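Local coordinates for protein endoglucanase (Clostridium thermocellum, PDB 2YIK) that probably hydrolyses beta-1,4-glucosidic bonds in cellulose as an endo-acting glycoside hydrolase of family 9, at residues Y46-Y51 and V152-I157; N445-P450 and D483-R488. All blocks are in the same frame, centred on the assembly; numbering follows the deposited sequence.

Interaction 1 (Y46-Y51 and V152-I157); sequences YSMFFY and VHAEVI
Met48, Phe49 and Tyr51 meet His153, Ala154 and Ile157 in a buried, largely apolar contact between the junction of helices 40-47 and 49-54 and the start of helix 151-167. No hydrogen bond crosses it. The His153 ring is at the centre, touched in two different ways by neighbouring residues. Met48 covers one of its faces, with CB 3.8 Å from the centroid of the His153 ring and 20° off the ring normal: a CH-pi contact. Phe49 forms a T-shaped pair with the same imidazole, which points its edge at the phenyl face; the Phe49 and His153 centroids are 4.9 Å apart and the planes stand at 71°. The CB of Phe49 starts out away from helix 151-167, but its CG lies beside the backbone N (chi1 -80°), and this brings the ring back to the histidine.

Beyond CB, the Met48 chain runs out extended and then bends at its thioether end. Its SD rests against the backbone of the facing helix, 3.6 Å from Ala154 CA, and also touches the alanine methyl, while lying obliquely above the His153 ring. A turn further along, Tyr51 offers its root more than its ring: Tyr51 CB is 3.8 Å from Ile157 CG1. The phenol then leads away, and its OH is hydrogen-bonded to Ile499 O.

The 2.9 Å bond from Tyr51 N to Met48 O closes a turn of backbone that sets Met48 and Tyr51 on the same side, both with CB toward helix 151-167. Helix 499-516 packs on Ser47, Phe50 and Tyr51, and helix 124-140 reaches Tyr51 and Ala154. Such layered helix packing belongs to the (alpha/alpha)6 barrel of family 9 glycoside hydrolases.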
ATOM      1  N   TYR A  46     -15.958  -5.681   3.101  1.00 28.03           N
ATOM      2  CA  TYR A  46     -15.773  -5.919   1.679  1.00 28.65           C
ATOM      3  C   TYR A  46     -14.427  -5.447   1.129  1.00 29.01           C
ATOM      4  O   TYR A  46     -13.804  -6.149   0.332  1.00 29.00           O
ATOM      5  CB  TYR A  46     -16.903  -5.252   0.885  1.00 30.10           C
ATOM      6  CG  TYR A  46     -18.168  -6.080   0.774  1.00 31.07           C
ATOM      7  CD1 TYR A  46     -18.755  -6.650   1.902  1.00 30.81           C
ATOM      8  CD2 TYR A  46     -18.789  -6.274  -0.460  1.00 30.76           C
ATOM      9  CE1 TYR A  46     -19.925  -7.391   1.807  1.00 32.75           C
ATOM     10  CE2 TYR A  46     -19.962  -7.016  -0.569  1.00 32.00           C
ATOM     11  CZ  TYR A  46     -20.526  -7.570   0.570  1.00 32.72           C
ATOM     12  OH  TYR A  46     -21.696  -8.292   0.477  1.00 31.69           O
ATOM     13  N   SER A  47     -13.974  -4.271   1.557  1.00 28.95           N
ATOM     14  CA  SER A  47     -12.720  -3.704   1.051  1.00 28.35           C
ATOM     15  C   SER A  47     -11.508  -4.635   1.021  1.00 28.86           C
ATOM     16  O   SER A  47     -10.719  -4.583   0.080  1.00 27.71           O
ATOM     17  CB  SER A  47     -12.349  -2.420   1.820  1.00 28.36           C
ATOM     18  OG  SER A  47     -11.895  -2.690   3.135  1.00 26.57           O
ATOM     19  N   MET A  48     -11.356  -5.488   2.030  1.00 29.44           N
ATOM     20  CA  MET A  48     -10.198  -6.377   2.072  1.00 28.69           C
ATOM     21  C   MET A  48     -10.239  -7.553   1.113  1.00 27.93           C
ATOM     22  O   MET A  48      -9.195  -8.117   0.778  1.00 27.08           O
ATOM     23  CB  MET A  48      -9.960  -6.876   3.500  1.00 27.29           C
ATOM     24  CG  MET A  48      -9.444  -5.779   4.409  1.00 30.04           C
ATOM     25  SD  MET A  48      -9.245  -6.227   6.144  1.00 33.79           S
ATOM     26  CE  MET A  48     -10.852  -5.905   6.746  1.00 31.29           C
ATOM     27  N   PHE A  49     -11.428  -7.921   0.655  1.00 27.38           N
ATOM     28  CA  PHE A  49     -11.540  -9.052  -0.255  1.00 27.99           C
ATOM     29  C   PHE A  49     -10.817  -8.874  -1.575  1.00 27.35           C
ATOM     30  O   PHE A  49     -10.544  -9.856  -2.261  1.00 27.57           O
ATOM     31  CB  PHE A  49     -13.009  -9.399  -0.485  1.00 27.60           C
ATOM     32  CG  PHE A  49     -13.595 -10.196   0.631  1.00 28.54           C
ATOM     33  CD1 PHE A  49     -13.515 -11.587   0.631  1.00 29.14           C
ATOM     34  CD2 PHE A  49     -14.167  -9.555   1.721  1.00 27.83           C
ATOM     35  CE1 PHE A  49     -13.990 -12.325   1.716  1.00 30.02           C
ATOM     36  CE2 PHE A  49     -14.641 -10.276   2.801  1.00 27.75           C
ATOM     37  CZ  PHE A  49     -14.556 -11.666   2.801  1.00 29.30           C
ATOM     38  N   PHE A  50     -10.491  -7.636  -1.931  1.00 26.25           N
ATOM     39  CA  PHE A  50      -9.762  -7.424  -3.172  1.00 26.08           C
ATOM     40  C   PHE A  50      -8.391  -8.054  -3.014  1.00 25.18           C
ATOM     41  O   PHE A  50      -7.826  -8.583  -3.965  1.00 25.17           O
ATOM     42  CB  PHE A  50      -9.565  -5.940  -3.488  1.00 25.70           C
ATOM     43  CG  PHE A  50      -8.701  -5.716  -4.703  1.00 25.84           C
ATOM     44  CD1 PHE A  50      -9.198  -5.954  -5.978  1.00 25.40           C
ATOM     45  CD2 PHE A  50      -7.376  -5.300  -4.568  1.00 25.79           C
ATOM     46  CE1 PHE A  50      -8.379  -5.826  -7.096  1.00 26.71           C
ATOM     47  CE2 PHE A  50      -6.552  -5.170  -5.675  1.00 25.66           C
ATOM     48  CZ  PHE A  50      -7.057  -5.415  -6.944  1.00 26.35           C
ATOM     49  N   TYR A  51      -7.855  -7.998  -1.804  1.00 25.40           N
ATOM     50  CA  TYR A  51      -6.543  -8.565  -1.570  1.00 25.44           C
ATOM     51  C   TYR A  51      -6.577 -10.080  -1.709  1.00 25.77           C
ATOM     52  O   TYR A  51      -5.641 -10.671  -2.248  1.00 25.09           O
ATOM     53  CB  TYR A  51      -6.025  -8.102  -0.208  1.00 24.53           C
ATOM     54  CG  TYR A  51      -5.742  -6.616  -0.237  1.00 25.20           C
ATOM     55  CD1 TYR A  51      -4.686  -6.106  -0.998  1.00 24.84           C
ATOM     56  CD2 TYR A  51      -6.587  -5.711   0.407  1.00 24.38           C
ATOM     57  CE1 TYR A  51      -4.484  -4.729  -1.125  1.00 26.11           C
ATOM     58  CE2 TYR A  51      -6.397  -4.334   0.287  1.00 25.64           C
ATOM     59  CZ  TYR A  51      -5.347  -3.848  -0.484  1.00 24.85           C
ATOM     60  OH  TYR A  51      -5.185  -2.491  -0.646  1.00 22.56           O
ATOM     61  N   VAL A 152      -9.012 -10.158  12.095  1.00 31.24           N
ATOM     62  CA  VAL A 152      -8.352 -11.379  11.660  1.00 30.56           C
ATOM     63  C   VAL A 152      -8.055 -11.326  10.160  1.00 30.43           C
ATOM     64  O   VAL A 152      -6.957 -11.686   9.727  1.00 30.24           O
ATOM     65  CB  VAL A 152      -9.202 -12.631  11.984  1.00 29.54           C
ATOM     66  CG1 VAL A 152      -8.579 -13.872  11.342  1.00 30.32           C
ATOM     67  CG2 VAL A 152      -9.289 -12.814  13.495  1.00 28.62           C
ATOM     68  N   HIS A 153      -9.026 -10.864   9.376  1.00 28.81           N
ATOM     69  CA  HIS A 153      -8.867 -10.757   7.920  1.00 28.05           C
ATOM     70  C   HIS A 153      -7.694  -9.820   7.605  1.00 26.75           C
ATOM     71  O   HIS A 153      -6.849 -10.124   6.763  1.00 27.07           O
ATOM     72  CB  HIS A 153     -10.155 -10.204   7.298  1.00 28.44           C
ATOM     73  CG  HIS A 153     -10.237 -10.362   5.809  1.00 29.27           C
ATOM     74  ND1 HIS A 153      -9.201 -10.856   5.047  1.00 30.03           N
ATOM     75  CD2 HIS A 153     -11.244 -10.089   4.943  1.00 27.87           C
ATOM     76  CE1 HIS A 153      -9.564 -10.883   3.776  1.00 27.85           C
ATOM     77  NE2 HIS A 153     -10.798 -10.423   3.686  1.00 29.40           N
ATOM     78  N   ALA A 154      -7.645  -8.684   8.293  1.00 25.76           N
ATOM     79  CA  ALA A 154      -6.574  -7.710   8.096  1.00 26.42           C
ATOM     80  C   ALA A 154      -5.200  -8.312   8.399  1.00 26.38           C
ATOM     81  O   ALA A 154      -4.246  -8.125   7.641  1.00 25.77           O
ATOM     82  CB  ALA A 154      -6.809  -6.493   8.981  1.00 24.03           C
ATOM     83  N   GLU A 155      -5.102  -9.039   9.509  1.00 26.44           N
ATOM     84  CA  GLU A 155      -3.832  -9.636   9.881  1.00 26.50           C
ATOM     85  C   GLU A 155      -3.375 -10.702   8.881  1.00 27.11           C
ATOM     86  O   GLU A 155      -2.179 -10.827   8.612  1.00 26.83           O
ATOM     87  CB  GLU A 155      -3.911 -10.185  11.311  1.00 26.75           C
ATOM     88  CG  GLU A 155      -4.095  -9.063  12.341  1.00 26.05           C
ATOM     89  CD  GLU A 155      -3.973  -9.536  13.777  1.00 28.41           C
ATOM     90  OE1 GLU A 155      -3.788 -10.749  13.981  1.00 28.33           O
ATOM     91  OE2 GLU A 155      -4.063  -8.696  14.702  1.00 30.67           O
ATOM     92  N   VAL A 156      -4.316 -11.445   8.300  1.00 25.69           N
ATOM     93  CA  VAL A 156      -3.945 -12.459   7.318  1.00 26.93           C
ATOM     94  C   VAL A 156      -3.353 -11.791   6.077  1.00 26.65           C
ATOM     95  O   VAL A 156      -2.365 -12.274   5.504  1.00 27.11           O
ATOM     96  CB  VAL A 156      -5.157 -13.325   6.903  1.00 27.61           C
ATOM     97  CG1 VAL A 156      -4.785 -14.221   5.733  1.00 25.84           C
ATOM     98  CG2 VAL A 156      -5.610 -14.179   8.089  1.00 29.28           C
ATOM     99  N   ILE A 157      -3.957 -10.680   5.664  1.00 24.75           N
ATOM    100  CA  ILE A 157      -3.477  -9.946   4.498  1.00 24.31           C
ATOM    101  C   ILE A 157      -2.115  -9.316   4.796  1.00 22.63           C
ATOM    102  O   ILE A 157      -1.204  -9.417   3.983  1.00 22.88           O
ATOM    103  CB  ILE A 157      -4.468  -8.823   4.062  1.00 25.37           C
ATOM    104  CG1 ILE A 157      -5.667  -9.417   3.325  1.00 29.62           C
ATOM    105  CG2 ILE A 157      -3.776  -7.855   3.120  1.00 23.38           C
ATOM    106  CD1 ILE A 157      -6.336 -10.545   4.067  1.00 38.57           C
TER

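Interaction 2 (N445-P450 and D483-R488); sequences NSVKYP and DQHVDR
The carboxylate of Asp487 receives the backbone N-H groups of Lys448 and Tyr449, one on each oxygen, a two-pronged bridge between loops of the family 9 (alpha/alpha)6 barrel. Lys448 N donates to the syn lone pair of Asp487 OD2 at 2.8 Å, and that bond is nearly straight (169°). The second is more bent: Tyr449 N reaches Asp487 OD1 at 2.9 Å, again on the syn side but 22° out of the carboxylate plane. With both oxygens held by successive amides, rotation of the carboxylate is restricted. Asp487 is also the centre of an inverse gamma turn, closed by a weak bond from Arg488 N to Val486 O.

Lys448 sends its ammonium the other way. NZ donates to Ser446 O at 2.9 Å, in the carbonyl plane, and also to Ser444 O, so backbone carbonyls of its own loop satisfy it. His485 ND1 has a weak bond to Gly478 O. Tyr449 O and Arg488 O, both acceptors, come within 3.2 Å without bonding each other.

Around the bridge the side chains touch by van der Waals contact. Tyr449 turns its ring at 71° to the carboxylate plane, with Asp487 CG near the plane of the ring at its edge. The Tyr449 side chain lies about 8 Å from that of His451, a predicted active-site residue, so the bridge sits close to the probable catalytic region. Deeper in, Val447 CG1 presses against the His485 ring obliquely, 3.4 Å from His485 NE2.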
ATOM      1  N   ASN A 445     -26.313  -1.625  -7.323  1.00 34.27           N
ATOM      2  CA  ASN A 445     -25.909  -0.566  -8.241  1.00 34.43           C
ATOM      3  C   ASN A 445     -24.393  -0.375  -8.364  1.00 34.37           C
ATOM      4  O   ASN A 445     -23.940   0.675  -8.811  1.00 33.87           O
ATOM      5  CB  ASN A 445     -26.559   0.768  -7.847  1.00 36.22           C
ATOM      6  CG  ASN A 445     -26.181   1.214  -6.449  1.00 37.88           C
ATOM      7  OD1 ASN A 445     -25.998   2.411  -6.194  1.00 39.68           O
ATOM      8  ND2 ASN A 445     -26.078   0.257  -5.530  1.00 37.92           N
ATOM      9  N   SER A 446     -23.620  -1.392  -7.983  1.00 32.90           N
ATOM     10  CA  SER A 446     -22.154  -1.333  -8.063  1.00 32.81           C
ATOM     11  C   SER A 446     -21.647  -1.639  -9.473  1.00 32.39           C
ATOM     12  O   SER A 446     -22.337  -2.293 -10.257  1.00 33.51           O
ATOM     13  CB  SER A 446     -21.530  -2.357  -7.107  1.00 29.56           C
ATOM     14  OG  SER A 446     -21.840  -2.078  -5.756  1.00 31.22           O
ATOM     15  N   VAL A 447     -20.444  -1.171  -9.800  1.00 31.79           N
ATOM     16  CA  VAL A 447     -19.867  -1.471 -11.102  1.00 31.83           C
ATOM     17  C   VAL A 447     -19.721  -2.994 -11.139  1.00 32.65           C
ATOM     18  O   VAL A 447     -19.471  -3.628 -10.105  1.00 32.66           O
ATOM     19  CB  VAL A 447     -18.482  -0.803 -11.288  1.00 32.73           C
ATOM     20  CG1 VAL A 447     -18.651   0.697 -11.455  1.00 33.23           C
ATOM     21  CG2 VAL A 447     -17.601  -1.083 -10.097  1.00 33.00           C
ATOM     22  N   LYS A 448     -19.868  -3.583 -12.322  1.00 32.32           N
ATOM     23  CA  LYS A 448     -19.806  -5.034 -12.447  1.00 33.33           C
ATOM     24  C   LYS A 448     -18.733  -5.586 -13.370  1.00 32.13           C
ATOM     25  O   LYS A 448     -18.537  -6.794 -13.424  1.00 32.64           O
ATOM     26  CB  LYS A 448     -21.178  -5.552 -12.898  1.00 34.22           C
ATOM     27  CG  LYS A 448     -22.290  -5.216 -11.923  1.00 36.07           C
ATOM     28  CD  LYS A 448     -23.659  -5.254 -12.582  1.00 39.30           C
ATOM     29  CE  LYS A 448     -24.773  -5.094 -11.552  1.00 40.78           C
ATOM     30  NZ  LYS A 448     -24.738  -3.779 -10.840  1.00 41.66           N
ATOM     31  N   TYR A 449     -18.023  -4.714 -14.075  1.00 32.03           N
ATOM     32  CA  TYR A 449     -16.999  -5.175 -15.010  1.00 32.96           C
ATOM     33  C   TYR A 449     -15.582  -4.673 -14.743  1.00 31.83           C
ATOM     34  O   TYR A 449     -14.957  -4.078 -15.628  1.00 29.77           O
ATOM     35  CB  TYR A 449     -17.401  -4.782 -16.429  1.00 35.38           C
ATOM     36  CG  TYR A 449     -18.688  -5.412 -16.887  1.00 38.74           C
ATOM     37  CD1 TYR A 449     -19.917  -4.852 -16.546  1.00 41.17           C
ATOM     38  CD2 TYR A 449     -18.682  -6.592 -17.631  1.00 40.09           C
ATOM     39  CE1 TYR A 449     -21.112  -5.452 -16.930  1.00 42.67           C
ATOM     40  CE2 TYR A 449     -19.870  -7.202 -18.024  1.00 42.66           C
ATOM     41  CZ  TYR A 449     -21.079  -6.628 -17.668  1.00 43.66           C
ATOM     42  OH  TYR A 449     -22.252  -7.247 -18.037  1.00 46.40           O
ATOM     43  N   PRO A 450     -15.047  -4.915 -13.534  1.00 31.33           N
ATOM     44  CA  PRO A 450     -13.683  -4.435 -13.279  1.00 32.01           C
ATOM     45  C   PRO A 450     -12.636  -5.011 -14.242  1.00 32.34           C
ATOM     46  O   PRO A 450     -12.782  -6.128 -14.751  1.00 33.58           O
ATOM     47  CB  PRO A 450     -13.435  -4.832 -11.815  1.00 31.74           C
ATOM     48  CG  PRO A 450     -14.392  -5.996 -11.587  1.00 31.86           C
ATOM     49  CD  PRO A 450     -15.627  -5.553 -12.337  1.00 30.86           C
ATOM     50  N   ASP A 483     -18.328  13.329 -13.719  1.00 30.49           N
ATOM     51  CA  ASP A 483     -19.082  12.262 -13.034  1.00 31.21           C
ATOM     52  C   ASP A 483     -19.495  11.151 -13.998  1.00 32.78           C
ATOM     53  O   ASP A 483     -20.365  10.327 -13.672  1.00 34.23           O
ATOM     54  CB  ASP A 483     -20.344  12.833 -12.344  1.00 30.93           C
ATOM     55  CG  ASP A 483     -20.020  13.934 -11.317  1.00 30.91           C
ATOM     56  OD1 ASP A 483     -19.560  13.643 -10.180  1.00 30.85           O
ATOM     57  OD2 ASP A 483     -20.197  15.122 -11.677  1.00 30.64           O
ATOM     58  N   GLN A 484     -18.883  11.054 -15.169  1.00 34.20           N
ATOM     59  CA  GLN A 484     -19.309   9.925 -15.990  1.00 35.95           C
ATOM     60  C   GLN A 484     -18.359   8.723 -15.820  1.00 36.30           C
ATOM     61  O   GLN A 484     -17.228   8.847 -15.335  1.00 35.67           O
ATOM     62  CB  GLN A 484     -19.385  10.287 -17.472  1.00 39.37           C
ATOM     63  CG  GLN A 484     -20.332  11.447 -17.819  1.00 42.89           C
ATOM     64  CD  GLN A 484     -21.794  11.110 -17.574  1.00 46.56           C
ATOM     65  OE1 GLN A 484     -22.533  10.729 -18.493  1.00 50.37           O
ATOM     66  NE2 GLN A 484     -22.226  11.274 -16.327  1.00 47.37           N
ATOM     67  N   HIS A 485     -18.852   7.547 -16.208  1.00 36.25           N
ATOM     68  CA  HIS A 485     -18.102   6.308 -16.053  1.00 36.55           C
ATOM     69  C   HIS A 485     -18.549   5.206 -17.023  1.00 37.17           C
ATOM     70  O   HIS A 485     -19.745   5.010 -17.245  1.00 36.33           O
ATOM     71  CB  HIS A 485     -18.301   5.804 -14.611  1.00 35.08           C
ATOM     72  CG  HIS A 485     -17.661   4.475 -14.327  1.00 34.79           C
ATOM     73  ND1 HIS A 485     -16.344   4.351 -13.945  1.00 34.32           N
ATOM     74  CD2 HIS A 485     -18.173   3.218 -14.337  1.00 32.46           C
ATOM     75  CE1 HIS A 485     -16.067   3.073 -13.729  1.00 33.98           C
ATOM     76  NE2 HIS A 485     -17.159   2.368 -13.961  1.00 35.25           N
ATOM     77  N   VAL A 486     -17.589   4.481 -17.598  1.00 37.24           N
ATOM     78  CA  VAL A 486     -17.917   3.379 -18.503  1.00 38.24           C
ATOM     79  C   VAL A 486     -17.569   2.068 -17.812  1.00 37.31           C
ATOM     80  O   VAL A 486     -16.400   1.758 -17.585  1.00 37.27           O
ATOM     81  CB  VAL A 486     -17.147   3.474 -19.836  1.00 39.53           C
ATOM     82  CG1 VAL A 486     -17.352   2.179 -20.646  1.00 38.84           C
ATOM     83  CG2 VAL A 486     -17.648   4.687 -20.632  1.00 39.06           C
ATOM     84  N   ASP A 487     -18.603   1.309 -17.466  1.00 36.99           N
ATOM     85  CA  ASP A 487     -18.426   0.041 -16.769  1.00 37.32           C
ATOM     86  C   ASP A 487     -18.212  -1.144 -17.718  1.00 37.27           C
ATOM     87  O   ASP A 487     -19.134  -1.912 -17.988  1.00 37.39           O
ATOM     88  CB  ASP A 487     -19.639  -0.195 -15.853  1.00 35.95           C
ATOM     89  CG  ASP A 487     -19.472  -1.405 -14.953  1.00 34.70           C
ATOM     90  OD1 ASP A 487     -18.336  -1.901 -14.816  1.00 31.47           O
ATOM     91  OD2 ASP A 487     -20.486  -1.846 -14.374  1.00 33.01           O
ATOM     92  N   ARG A 488     -16.985  -1.275 -18.218  1.00 36.88           N
ATOM     93  CA  ARG A 488     -16.607  -2.358 -19.123  1.00 37.45           C
ATOM     94  C   ARG A 488     -15.263  -2.946 -18.706  1.00 37.17           C
ATOM     95  O   ARG A 488     -14.385  -2.230 -18.218  1.00 35.85           O
ATOM     96  CB  ARG A 488     -16.493  -1.853 -20.562  1.00 39.14           C
ATOM     97  CG  ARG A 488     -17.820  -1.644 -21.282  1.00 41.95           C
ATOM     98  CD  ARG A 488     -17.553  -1.260 -22.734  1.00 44.55           C
ATOM     99  NE  ARG A 488     -16.819  -2.314 -23.437  1.00 47.53           N
ATOM    100  CZ  ARG A 488     -17.370  -3.421 -23.934  1.00 49.43           C
ATOM    101  NH1 ARG A 488     -18.679  -3.627 -23.815  1.00 49.55           N
ATOM    102  NH2 ARG A 488     -16.608  -4.330 -24.541  1.00 47.52           N
TER

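From the N terminus, interaction 1 comes first: it closes a loop of 100 residues that contains helices 90-100, 124-140 and 142-147 and carries the zinc site (Cys56, Cys72, His73 and His115) and one calcium site. The chain then runs nearly 290 residues, past the two other calcium sites, before interaction 2 closes a much shorter loop of 32 residues with helix 453-456 and His451 in it. The two loops follow in series, neither nested nor crossed. Interaction 1 joins helices near the core, while interaction 2 ties loops farther out. Their centres are 23 Å apart, with nearest atoms about 7 Å from each other. Helix 499-516, following interaction 2, returns to pack on residues 46-51.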